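PDB 2QM1: glucokinase, which probably phosphorylates glucose with ATP as the phosphate donor. Local coordinates for residues 113-116 / 117-121. Numbering follows the deposited sequence. Where two conformers were deposited one is given.
Sequences ALDN and DANVA. With MG (magnesium ion), chain K.
Strand 113-116 leads directly into the helix that starts at Asp117, the two short axes lying about 105° apart, with Asn116 at the N-cap and its carbonyl O accepting the first-turn bond from Val120 N at 3.1 Å. Beside that turn, Asp115 and Asn119 meet by their side chains at about a right angle. Asn119 ND2 donates to Asp115 OD1 over 3.0 Å, coming from above the carboxylate plane, about 40° out of it. The same oxygen also takes the backbone N-H of Asn116, at 2.6 Å and through its anti lone pair, so two donors grip OD1 while OD2 is held by His158. That double hold should fix the carboxylate and, through ND2, the rotation of the Asn119 amide, which leaves OD1 of Asn119 turned to the magnesium ion at 2.3 Å. The torsion helps: CG of Asn119 lies anti to its own carbonyl carbon (chi1 -79°), which carries the amide back toward the strand end. Asn116 brings its side-chain amide to the same ion; the carbonyl of Gly148 and a water whose O lies 2.4 Å from the magnesium ion are further ligands. Asp115 is thus second shell and probably helps to position a first-shell asparagine. At the start of the helix Asp117 folds back so that OD1 takes a weak bond from Ala118 N. Also against Asp115, CG2 of Val120 packs 3.7 Å from CB of Asp115, and Leu318 of helix 310-318 touches both side chains. All the touching residues but the partly exposed Asp117 are buried. An edge strand of the 7-13/68-75 sheet passing directly into a helix is consistent with the actin-like ATPase fold of ROK proteins; in this structure the junction supplies two of the three protein ligands of the magnesium site.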
loop_
_atom_site.group_PDB
_atom_site.type_symbol
_atom_site.label_atom_id
_atom_site.label_comp_id
_atom_site.label_asym_id
_atom_site.label_seq_id
_atom_site.Cartn_x
_atom_site.Cartn_y
_atom_site.Cartn_z
ATOM N N ALA B 113 4.101 15.354 -19.278
ATOM C CA ALA B 113 3.596 14.757 -18.078
ATOM C C ALA B 113 4.755 14.630 -17.100
ATOM O O ALA B 113 5.907 14.518 -17.499
ATOM C CB ALA B 113 2.973 13.375 -18.356
ATOM N N LEU B 114 4.478 14.707 -15.812
ATOM C CA LEU B 114 5.582 14.523 -14.890
ATOM C C LEU B 114 5.143 13.735 -13.698
ATOM O O LEU B 114 3.956 13.636 -13.384
ATOM C CB LEU B 114 6.211 15.871 -14.460
ATOM C CG LEU B 114 5.556 16.671 -13.325
ATOM C CD1 LEU B 114 6.244 17.994 -13.166
ATOM C CD2 LEU B 114 4.056 16.856 -13.520
ATOM N N ASP B 115 6.130 13.186 -13.015
ATOM C CA ASP B 115 5.852 12.373 -11.839
ATOM C C ASP B 115 7.042 12.402 -10.901
ATOM O O ASP B 115 8.058 12.975 -11.213
ATOM C CB ASP B 115 5.353 10.937 -12.184
ATOM C CG ASP B 115 4.359 10.377 -11.128
ATOM O OD1 ASP B 115 4.576 10.531 -9.869
ATOM O OD2 ASP B 115 3.331 9.818 -11.574
ATOM N N ASN B 116 6.862 11.861 -9.724
ATOM C CA ASN B 116 7.961 11.766 -8.763
ATOM C C ASN B 116 9.082 10.873 -9.326
ATOM O O ASN B 116 8.815 9.950 -10.084
ATOM C CB ASN B 116 7.421 11.212 -7.466
ATOM C CG ASN B 116 8.500 10.729 -6.579
ATOM O OD1 ASN B 116 9.130 11.522 -5.881
ATOM N ND2 ASN B 116 8.794 9.463 -6.655
ATOM N N ASP B 117 10.323 11.122 -8.914
ATOM C CA ASP B 117 11.470 10.472 -9.534
ATOM C C ASP B 117 11.555 8.957 -9.309
ATOM O O ASP B 117 11.796 8.226 -10.257
ATOM C CB ASP B 117 12.787 11.181 -9.180
ATOM C CG ASP B 117 13.069 11.240 -7.667
ATOM O OD1 ASP B 117 12.177 10.923 -6.851
ATOM O OD2 ASP B 117 14.198 11.665 -7.295
ATOM N N ALA B 118 11.290 8.473 -8.094
ATOM C CA ALA B 118 11.204 7.006 -7.899
ATOM C C ALA B 118 9.946 6.415 -8.498
ATOM O O ALA B 118 9.964 5.278 -8.915
ATOM C CB ALA B 118 11.350 6.631 -6.464
ATOM N N ASN B 119 8.858 7.199 -8.602
ATOM C CA ASN B 119 7.632 6.684 -9.223
ATOM C C ASN B 119 7.882 6.264 -10.672
ATOM O O ASN B 119 7.520 5.188 -11.126
ATOM C CB ASN B 119 6.508 7.726 -9.167
ATOM C CG ASN B 119 5.853 7.767 -7.804
ATOM O OD1 ASN B 119 6.343 7.127 -6.850
ATOM N ND2 ASN B 119 4.776 8.535 -7.678
ATOM N N VAL B 120 8.561 7.156 -11.361
ATOM C CA VAL B 120 8.876 7.039 -12.782
ATOM C C VAL B 120 9.914 5.905 -12.989
ATOM O O VAL B 120 9.781 5.073 -13.863
ATOM C CB VAL B 120 9.278 8.479 -13.210
ATOM C CG1 VAL B 120 10.548 8.570 -13.856
ATOM C CG2 VAL B 120 8.140 9.212 -13.875
ATOM N N ALA B 121 10.912 5.843 -12.133
ATOM C CA ALA B 121 11.835 4.711 -12.122
ATOM C C ALA B 121 11.116 3.358 -11.946
ATOM O O ALA B 121 11.398 2.398 -12.651
ATOM C CB ALA B 121 12.928 4.919 -11.053
HETATM MG MG MG K . 7.867 7.733 -5.289
HETATM O O HOH W 1 6.616 9.055 -3.747
#